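Local coordinates for 5-dehydro-2-deoxygluconokinase (Bacillus halodurans C-125, PDB 2QCV), which probably phosphorylates 5-dehydro-2-deoxy-D-gluconate with ATP, a step in the breakdown of myo-inositol, as a member of the PfkB carbohydrate kinase family, at residues A[174-179]-A[211-216]; A[181-186]-A[190-195]; A[138-143]-A[282-287]. All blocks are in the same frame, centred on the assembly; numbering follows the deposited sequence. Where two conformers were deposited one is given.

Contact 1: residues A[174-179]-A[211-216]; sequences FELDYR and DVLENR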
loop_
_atom_site.group_PDB
_atom_site.type_symbol
_atom_site.label_atom_id
_atom_site.label_comp_id
_atom_site.label_asym_id
_atom_site.label_seq_id
_atom_site.Cartn_x
_atom_site.Cartn_y
_atom_site.Cartn_z
ATOM N N PHE A 174 -22.098 22.286 6.625
ATOM C CA PHE A 174 -20.913 21.513 6.986
ATOM C C PHE A 174 -21.056 21.071 8.435
ATOM O O PHE A 174 -21.052 21.903 9.345
ATOM C CB PHE A 174 -19.652 22.379 6.792
ATOM C CG PHE A 174 -18.332 21.661 7.025
ATOM C CD1 PHE A 174 -18.161 20.272 6.859
ATOM C CD2 PHE A 174 -17.221 22.415 7.406
ATOM C CE1 PHE A 174 -16.906 19.704 7.063
ATOM C CE2 PHE A 174 -15.976 21.840 7.608
ATOM C CZ PHE A 174 -15.832 20.499 7.469
ATOM N N GLU A 175 -21.171 19.751 8.613
ATOM C CA GLU A 175 -21.240 19.135 9.918
ATOM C C GLU A 175 -19.863 18.606 10.269
ATOM O O GLU A 175 -19.338 17.713 9.601
ATOM C CB GLU A 175 -22.299 18.030 9.900
ATOM C CG GLU A 175 -23.092 17.925 11.176
ATOM C CD GLU A 175 -22.290 17.432 12.325
ATOM O OE1 GLU A 175 -21.255 16.782 12.100
ATOM O OE2 GLU A 175 -22.710 17.659 13.465
ATOM N N LEU A 176 -19.276 19.109 11.358
ATOM C CA LEU A 176 -17.870 18.911 11.587
ATOM C C LEU A 176 -17.504 17.468 11.952
ATOM O O LEU A 176 -16.441 17.036 11.543
ATOM C CB LEU A 176 -17.284 19.906 12.615
ATOM C CG LEU A 176 -17.319 21.404 12.250
ATOM C CD1 LEU A 176 -16.477 22.241 13.257
ATOM C CD2 LEU A 176 -16.794 21.616 10.827
ATOM N N ASP A 177 -18.373 16.721 12.633
ATOM C CA ASP A 177 -18.270 15.232 12.699
ATOM C C ASP A 177 -16.841 14.763 12.850
ATOM O O ASP A 177 -16.333 14.196 11.911
ATOM C CB ASP A 177 -18.795 14.612 11.336
ATOM C CG ASP A 177 -18.636 13.060 11.257
ATOM O OD1 ASP A 177 -18.908 12.370 12.286
ATOM O OD2 ASP A 177 -18.216 12.570 10.165
ATOM N N TYR A 178 -16.179 15.011 13.987
ATOM C CA TYR A 178 -14.735 14.710 14.093
ATOM C C TYR A 178 -14.463 13.287 14.598
ATOM O O TYR A 178 -14.883 12.919 15.688
ATOM C CB TYR A 178 -14.024 15.723 15.001
ATOM C CG TYR A 178 -12.522 15.542 15.151
ATOM C CD1 TYR A 178 -11.714 15.364 14.049
ATOM C CD2 TYR A 178 -11.917 15.553 16.409
ATOM C CE1 TYR A 178 -10.312 15.176 14.169
ATOM C CE2 TYR A 178 -10.531 15.405 16.544
ATOM C CZ TYR A 178 -9.737 15.216 15.416
ATOM O OH TYR A 178 -8.382 15.072 15.535
ATOM N N ARG A 179 -13.708 12.531 13.805
ATOM C CA ARG A 179 -13.305 11.162 14.100
ATOM C C ARG A 179 -11.787 11.122 13.959
ATOM O O ARG A 179 -11.273 10.926 12.866
ATOM C CB ARG A 179 -13.966 10.216 13.116
ATOM C CG ARG A 179 -15.497 10.298 13.057
ATOM C CD ARG A 179 -16.145 9.802 14.332
ATOM N NE ARG A 179 -16.055 8.353 14.427
ATOM N N ASP A 211 -12.229 23.809 17.572
ATOM C CA ASP A 211 -10.816 23.883 17.960
ATOM C C ASP A 211 -9.955 23.136 16.928
ATOM O O ASP A 211 -8.952 23.659 16.497
ATOM C CB ASP A 211 -10.514 23.285 19.347
ATOM C CG ASP A 211 -11.266 23.946 20.453
ATOM O OD1 ASP A 211 -11.655 25.129 20.312
ATOM O OD2 ASP A 211 -11.438 23.289 21.507
ATOM N N VAL A 212 -10.387 21.944 16.522
ATOM C CA VAL A 212 -9.655 21.165 15.510
ATOM C C VAL A 212 -9.569 21.907 14.183
ATOM O O VAL A 212 -8.502 22.004 13.593
ATOM C CB VAL A 212 -10.258 19.756 15.389
ATOM C CG1 VAL A 212 -9.713 18.995 14.166
ATOM C CG2 VAL A 212 -9.948 18.998 16.714
ATOM N N LEU A 213 -10.696 22.422 13.724
ATOM C CA LEU A 213 -10.779 23.266 12.538
ATOM C C LEU A 213 -9.754 24.398 12.559
ATOM O O LEU A 213 -9.133 24.709 11.548
ATOM C CB LEU A 213 -12.195 23.820 12.426
ATOM C CG LEU A 213 -12.664 24.665 11.215
ATOM C CD1 LEU A 213 -14.174 24.600 10.905
ATOM C CD2 LEU A 213 -12.211 26.135 11.351
ATOM N N GLU A 214 -9.597 25.017 13.725
ATOM C CA GLU A 214 -8.734 26.168 13.856
ATOM C C GLU A 214 -7.300 25.790 14.138
ATOM O O GLU A 214 -6.473 26.671 14.429
ATOM C CB GLU A 214 -9.287 27.072 14.959
ATOM C CG GLU A 214 -10.649 27.678 14.601
ATOM C CD GLU A 214 -11.321 28.357 15.807
ATOM O OE1 GLU A 214 -10.613 28.836 16.700
ATOM O OE2 GLU A 214 -12.536 28.386 15.871
ATOM N N ASN A 215 -6.990 24.486 14.095
ATOM C CA ASN A 215 -5.650 23.979 14.435
ATOM C C ASN A 215 -5.200 24.339 15.852
ATOM O O ASN A 215 -4.026 24.674 16.053
ATOM C CB ASN A 215 -4.613 24.508 13.408
ATOM C CG ASN A 215 -3.309 23.721 13.400
ATOM O OD1 ASN A 215 -3.287 22.494 13.587
ATOM N ND2 ASN A 215 -2.196 24.433 13.164
ATOM N N ARG A 216 -6.122 24.287 16.811
ATOM C CA ARG A 216 -5.825 24.602 18.205
ATOM C C ARG A 216 -5.828 23.322 19.011
ATOM O O ARG A 216 -6.548 22.344 18.677
ATOM C CB ARG A 216 -6.860 25.567 18.791
ATOM C CG ARG A 216 -7.477 26.494 17.782
ATOM C CD ARG A 216 -8.516 27.408 18.407
ATOM N NE ARG A 216 -7.884 28.388 19.265
ATOM C CZ ARG A 216 -7.528 29.622 18.916
ATOM N NH1 ARG A 216 -7.766 30.119 17.704
ATOM N NH2 ARG A 216 -6.949 30.380 19.824
#

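Contact 2: residues A[181-186]-A[190-195]; sequences YSWETP and AVYYSL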
loop_
_atom_site.group_PDB
_atom_site.type_symbol
_atom_site.label_atom_id
_atom_site.label_comp_id
_atom_site.label_asym_id
_atom_site.label_seq_id
_atom_site.Cartn_x
_atom_site.Cartn_y
_atom_site.Cartn_z
ATOM N N TYR A 181 -9.352 9.123 14.597
ATOM C CA TYR A 181 -8.668 7.950 14.056
ATOM C C TYR A 181 -8.881 7.750 12.565
ATOM O O TYR A 181 -8.214 6.907 11.945
ATOM C CB TYR A 181 -9.095 6.733 14.828
ATOM C CG TYR A 181 -8.518 6.755 16.212
ATOM C CD1 TYR A 181 -7.173 6.486 16.420
ATOM C CD2 TYR A 181 -9.298 7.052 17.295
ATOM C CE1 TYR A 181 -6.635 6.509 17.694
ATOM C CE2 TYR A 181 -8.778 7.069 18.562
ATOM C CZ TYR A 181 -7.453 6.800 18.757
ATOM O OH TYR A 181 -6.959 6.842 20.044
ATOM N N SER A 182 -9.760 8.540 11.960
ATOM C CA SER A 182 -9.860 8.555 10.477
ATOM C C SER A 182 -8.827 9.408 9.766
ATOM O O SER A 182 -8.705 9.350 8.529
ATOM C CB SER A 182 -11.251 9.013 10.019
ATOM O OG SER A 182 -12.211 8.072 10.380
ATOM N N TRP A 183 -8.076 10.180 10.535
ATOM C CA TRP A 183 -7.097 11.127 10.008
ATOM C C TRP A 183 -5.669 10.773 10.394
ATOM O O TRP A 183 -5.424 10.071 11.381
ATOM C CB TRP A 183 -7.409 12.532 10.557
ATOM C CG TRP A 183 -8.714 13.060 10.093
ATOM C CD1 TRP A 183 -9.909 12.855 10.674
ATOM C CD2 TRP A 183 -8.954 13.919 8.952
ATOM N NE1 TRP A 183 -10.906 13.477 9.953
ATOM C CE2 TRP A 183 -10.335 14.146 8.893
ATOM C CE3 TRP A 183 -8.129 14.501 7.976
ATOM C CZ2 TRP A 183 -10.921 14.924 7.905
ATOM C CZ3 TRP A 183 -8.722 15.268 6.967
ATOM C CH2 TRP A 183 -10.091 15.501 6.966
ATOM N N GLU A 184 -4.718 11.301 9.638
ATOM C CA GLU A 184 -3.308 11.090 9.964
ATOM C C GLU A 184 -2.840 11.987 11.096
ATOM O O GLU A 184 -2.145 11.538 12.030
ATOM C CB GLU A 184 -2.432 11.275 8.707
ATOM C CG GLU A 184 -2.776 10.291 7.588
ATOM C CD GLU A 184 -2.511 8.852 8.011
ATOM O OE1 GLU A 184 -1.370 8.593 8.447
ATOM O OE2 GLU A 184 -3.438 8.000 7.954
ATOM N N THR A 185 -3.167 13.275 11.017
ATOM C CA THR A 185 -2.758 14.225 12.078
ATOM C C THR A 185 -3.842 15.304 12.257
ATOM O O THR A 185 -4.627 15.560 11.332
ATOM C CB THR A 185 -1.443 14.950 11.731
ATOM O OG1 THR A 185 -1.701 15.931 10.721
ATOM C CG2 THR A 185 -0.349 14.021 11.267
ATOM N N PRO A 186 -3.935 15.917 13.441
ATOM C CA PRO A 186 -4.892 17.009 13.612
ATOM C C PRO A 186 -4.653 18.213 12.711
ATOM O O PRO A 186 -5.604 18.881 12.372
ATOM C CB PRO A 186 -4.732 17.405 15.089
ATOM C CG PRO A 186 -4.136 16.213 15.740
ATOM C CD PRO A 186 -3.248 15.597 14.707
ATOM N N ALA A 190 -7.251 20.150 10.298
ATOM C CA ALA A 190 -7.416 21.619 10.282
ATOM C C ALA A 190 -7.356 22.192 8.859
ATOM O O ALA A 190 -8.196 22.997 8.457
ATOM C CB ALA A 190 -6.351 22.294 11.171
ATOM N N VAL A 191 -6.412 21.705 8.077
ATOM C CA VAL A 191 -6.275 22.145 6.702
ATOM C C VAL A 191 -7.593 22.006 5.913
ATOM O O VAL A 191 -8.027 22.936 5.237
ATOM C CB VAL A 191 -5.087 21.422 6.028
ATOM C CG1 VAL A 191 -5.151 21.564 4.465
ATOM C CG2 VAL A 191 -3.784 21.960 6.600
ATOM N N TYR A 192 -8.204 20.833 5.959
ATOM C CA TYR A 192 -9.410 20.565 5.165
ATOM C C TYR A 192 -10.689 21.110 5.801
ATOM O O TYR A 192 -11.536 21.657 5.109
ATOM C CB TYR A 192 -9.524 19.080 4.888
ATOM C CG TYR A 192 -8.446 18.671 3.915
ATOM C CD1 TYR A 192 -8.519 19.069 2.592
ATOM C CD2 TYR A 192 -7.345 17.962 4.331
ATOM C CE1 TYR A 192 -7.526 18.772 1.697
ATOM C CE2 TYR A 192 -6.334 17.632 3.443
ATOM C CZ TYR A 192 -6.446 18.035 2.107
ATOM O OH TYR A 192 -5.472 17.733 1.197
ATOM N N TYR A 193 -10.797 20.992 7.115
ATOM C CA TYR A 193 -11.934 21.611 7.821
ATOM C C TYR A 193 -11.983 23.113 7.621
ATOM O O TYR A 193 -13.055 23.644 7.411
ATOM C CB TYR A 193 -11.899 21.304 9.321
ATOM C CG TYR A 193 -12.502 19.968 9.729
ATOM C CD1 TYR A 193 -12.558 18.882 8.848
ATOM C CD2 TYR A 193 -12.997 19.784 11.002
ATOM C CE1 TYR A 193 -13.118 17.673 9.238
ATOM C CE2 TYR A 193 -13.588 18.581 11.392
ATOM C CZ TYR A 193 -13.649 17.545 10.504
ATOM O OH TYR A 193 -14.235 16.364 10.876
ATOM N N SER A 194 -10.865 23.826 7.779
ATOM C CA SER A 194 -10.844 25.294 7.563
ATOM C C SER A 194 -11.272 25.662 6.130
ATOM O O SER A 194 -12.131 26.508 5.911
ATOM C CB SER A 194 -9.473 25.878 7.916
ATOM O OG SER A 194 -8.418 25.284 7.151
ATOM N N LEU A 195 -10.708 24.963 5.163
ATOM C CA LEU A 195 -10.970 25.198 3.725
ATOM C C LEU A 195 -12.458 25.020 3.416
ATOM O O LEU A 195 -13.090 25.904 2.824
ATOM C CB LEU A 195 -10.140 24.194 2.908
ATOM C CG LEU A 195 -10.577 23.729 1.497
ATOM C CD1 LEU A 195 -10.637 24.922 0.602
ATOM C CD2 LEU A 195 -9.633 22.661 0.923
HETATM O O HOH W 1 -13.596 13.530 10.998
#

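Contact 3: residues A[138-143]-A[282-287]; sequences RSKLLL and ALISGK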
loop_
_atom_site.group_PDB
_atom_site.type_symbol
_atom_site.label_atom_id
_atom_site.label_comp_id
_atom_site.label_asym_id
_atom_site.label_seq_id
_atom_site.Cartn_x
_atom_site.Cartn_y
_atom_site.Cartn_z
ATOM N N ARG A 138 -31.308 19.607 -7.284
ATOM C CA ARG A 138 -32.709 19.366 -6.908
ATOM C C ARG A 138 -32.966 19.520 -5.433
ATOM O O ARG A 138 -34.070 19.258 -4.959
ATOM C CB ARG A 138 -33.067 17.935 -7.278
ATOM C CG ARG A 138 -32.778 17.685 -8.717
ATOM C CD ARG A 138 -33.672 16.684 -9.318
ATOM N NE ARG A 138 -33.215 15.341 -9.192
ATOM C CZ ARG A 138 -33.947 14.314 -8.759
ATOM N NH1 ARG A 138 -35.203 14.434 -8.331
ATOM N NH2 ARG A 138 -33.383 13.139 -8.737
ATOM N N SER A 139 -31.945 19.920 -4.699
ATOM C CA SER A 139 -32.029 20.040 -3.233
ATOM C C SER A 139 -31.909 21.479 -2.704
ATOM O O SER A 139 -31.225 22.323 -3.271
ATOM C CB SER A 139 -30.966 19.175 -2.570
ATOM O OG SER A 139 -31.195 19.089 -1.162
ATOM N N LYS A 140 -32.577 21.730 -1.593
ATOM C CA LYS A 140 -32.409 22.953 -0.822
ATOM C C LYS A 140 -31.033 23.081 -0.212
ATOM O O LYS A 140 -30.418 24.172 -0.247
ATOM C CB LYS A 140 -33.476 22.999 0.294
ATOM C CG LYS A 140 -34.903 23.125 -0.193
ATOM C CD LYS A 140 -35.890 23.282 0.999
ATOM C CE LYS A 140 -37.298 23.008 0.504
ATOM N NZ LYS A 140 -38.324 23.418 1.484
ATOM N N LEU A 141 -30.545 21.960 0.332
ATOM C CA LEU A 141 -29.298 21.888 1.141
ATOM C C LEU A 141 -28.427 20.712 0.689
ATOM O O LEU A 141 -28.943 19.652 0.318
ATOM C CB LEU A 141 -29.606 21.593 2.628
ATOM C CG LEU A 141 -30.608 22.413 3.431
ATOM C CD1 LEU A 141 -30.776 21.876 4.815
ATOM C CD2 LEU A 141 -30.218 23.872 3.484
ATOM N N LEU A 142 -27.114 20.895 0.815
ATOM C CA LEU A 142 -26.127 19.824 0.744
ATOM C C LEU A 142 -25.469 19.717 2.101
ATOM O O LEU A 142 -24.880 20.675 2.585
ATOM C CB LEU A 142 -25.063 20.092 -0.323
ATOM C CG LEU A 142 -23.933 19.035 -0.437
ATOM C CD1 LEU A 142 -24.482 17.743 -1.118
ATOM C CD2 LEU A 142 -22.696 19.576 -1.145
ATOM N N LEU A 143 -25.597 18.558 2.721
ATOM C CA LEU A 143 -24.992 18.308 4.018
ATOM C C LEU A 143 -23.676 17.549 3.778
ATOM O O LEU A 143 -23.647 16.450 3.227
ATOM C CB LEU A 143 -25.949 17.490 4.906
ATOM C CG LEU A 143 -25.570 17.215 6.382
ATOM C CD1 LEU A 143 -24.328 16.360 6.570
ATOM C CD2 LEU A 143 -25.460 18.474 7.186
ATOM N N ALA A 282 -36.122 22.125 11.687
ATOM C CA ALA A 282 -36.742 23.338 12.219
ATOM C C ALA A 282 -36.482 24.555 11.350
ATOM O O ALA A 282 -37.387 25.391 11.127
ATOM C CB ALA A 282 -36.281 23.598 13.682
ATOM N N LEU A 283 -35.228 24.718 10.907
ATOM C CA LEU A 283 -34.833 25.820 10.031
ATOM C C LEU A 283 -35.623 25.821 8.707
ATOM O O LEU A 283 -36.173 26.837 8.312
ATOM C CB LEU A 283 -33.328 25.738 9.747
ATOM C CG LEU A 283 -32.575 27.031 9.474
ATOM C CD1 LEU A 283 -32.628 27.965 10.695
ATOM C CD2 LEU A 283 -31.158 26.679 9.126
ATOM N N ILE A 284 -35.636 24.676 8.036
ATOM C CA ILE A 284 -36.371 24.432 6.756
ATOM C C ILE A 284 -37.867 24.689 6.924
ATOM O O ILE A 284 -38.495 25.192 6.001
ATOM C CB ILE A 284 -36.163 22.955 6.267
ATOM C CG1 ILE A 284 -34.763 22.793 5.682
ATOM C CG2 ILE A 284 -37.176 22.542 5.189
ATOM C CD1 ILE A 284 -34.343 21.368 5.590
ATOM N N SER A 285 -38.389 24.407 8.127
ATOM C CA SER A 285 -39.808 24.556 8.469
ATOM C C SER A 285 -40.169 25.943 8.979
ATOM O O SER A 285 -41.260 26.156 9.446
ATOM C CB SER A 285 -40.194 23.542 9.539
ATOM O OG SER A 285 -40.077 22.236 9.051
ATOM N N GLY A 286 -39.235 26.885 8.927
ATOM C CA GLY A 286 -39.553 28.269 9.213
ATOM C C GLY A 286 -39.650 28.607 10.677
ATOM O O GLY A 286 -40.191 29.627 11.031
ATOM N N LYS A 287 -39.096 27.764 11.547
ATOM C CA LYS A 287 -39.232 27.982 12.987
ATOM C C LYS A 287 -38.241 28.999 13.522
ATOM O O LYS A 287 -38.380 29.479 14.645
ATOM C CB LYS A 287 -39.123 26.654 13.743
ATOM C CG LYS A 287 -40.297 25.716 13.352
ATOM C CD LYS A 287 -40.218 24.409 14.020
ATOM C CE LYS A 287 -41.276 23.438 13.500
ATOM N NZ LYS A 287 -42.623 23.965 13.678
HETATM O O HOH W 2 -37.854 25.308 3.248
#

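Contact 1: residues A[174-179]-A[211-216]
Both methyls of Val212 lie over one face of the Tyr178 ring. Val212 CG1 stands 4.0 Å from the ring centroid and 18° off its normal, a CH-pi contact, while Val212 CG2 comes down nearer the rim, 3.6 Å from Tyr178 CE2. With CG anti to the backbone N (chi1 -178°), the tyrosine side chain reaches out from the loop after strand 171-175 and lays its ring against the end of helix 207-213. Were the ring cut back to an alanine here, both valine methyls would probably lose their aromatic cover and a gap would open at the helix end. Deeper in, Leu213 CD1 is 4.0 Å from both Leu176 CD1 and Leu176 CD2, and this leucine pair is buried. The far side is looser. There the helix ends in a Schellman motif, with Asn215 as the C-prime residue and Arg216 N bonded to Asp211 O at 2.9 Å. Arg216 lies exposed, modelled in two conformers, while Glu214 and Asp211 both form salt bridges with Arg207. Carbon meets carbon throughout the direct contact, which therefore depends on shape and the exclusion of water, these carboxylates finding their charged partner outside it.

Contact 2: residues A[181-186]-A[190-195]
Pro186 O accepts from Ala190 N at 2.9 Å, the first-turn bond by which the incoming loop passes into helix 186-199, and the CA atoms of the two residues are 6.2 Å apart. Thr185 is the N-cap, its OG1 taking the N-H of Glu188. One turn further on, Ala190 O is gripped from opposite faces of its plane by Ser194 N and by Ser194 OG, the latter at 2.6 Å. Trp183 folds back from the loop onto this helix, CG lying beside the backbone N (chi1 -64°), and its six-membered ring meets two tyrosines. The indole meets Tyr192 CD2 at its edge, with Trp183 CZ3 4.0 Å away. Trp183 CZ2 approaches Tyr193 CE1 at 3.8 Å, the two rings nearly perpendicular, at 88°, in an oblique pairing. A water in the indole plane takes the Trp183 NE1 hydrogen at 2.9 Å and also bonds Tyr193 OH, tying the two side chains together at their polar ends. From here the helix faces two ways: Tyr193 packs edge-to-face on Phe174 of strand 171-175, whereas Tyr192 OH bonds Glu156 of the second subunit, where Val191 and Leu195 also pack against Leu159 and Leu195 of that chain.

Contact 3: residues A[138-143]-A[282-287]
Lys140 and Ile284 bring the backbones closest, CA to CA 8.7 Å, where the last turn of helix 271-284 lies beside the early part of strand 139-145. The setting is the ribokinase-like alpha/beta fold of PfkB kinases: the strand runs parallel between 12-17 and 171-175 in the large sheet, and the helix, whose N-terminal end carries the family's Gly-Ala-Gly-Asp sequence, meets it here with its opposite end. Ile284 does the work on the helix side with two branches. Ile284 CD1 comes within 3.7 Å of Leu141 CD1, a methyl-to-methyl contact in which the two side chains cross at a slant. Ile284 CG2, anti to the backbone N, is turned instead to the lysine, 4.0 Å from Lys140 NZ. Leu141 is buried and also packs on Val173 of the adjoining strand, and Ile284 brings the helix end onto it. Just beyond, the helix stops in a Schellman motif: Gly286, at positive phi, is the C-prime residue, and Lys287 N bonds Ala282 O at 3.0 Å. On the strand side Ser139 OG donates to Leu141 O at 2.8 Å, a bond that spans the corner the chain turns at Lys140. The extended lysine chain carries its ammonium toward Asp13, a long and weak ion pair, and to a water that accepts from Lys140 NZ at 2.6 Å and donates to Ile284 O at 2.8 Å.

Overall arrangement
Coming from the N terminus, 138-143 is met first and waits longest for its partner, since contact 3 closes only at 282-287 and encloses strands 171-175, 202-206, 236-240, 246-250 and 255-258 of the large sheet. Within that span 174-179 opens contact 1, which 211-216 closes, and inside this smaller loop contact 2 is closed almost at once, 181-186 against 190-195. The three nest without crossing. Contacts 1 and 2 form one region, centres about 7 Å apart, where helix 186-199 joins strand 171-175 to helix 207-213; Val212 and Ala190 touch there. Contact 3 meets contact 1 only across neighbouring strands, through Leu143 and Glu175, and contact 2 does not touch it.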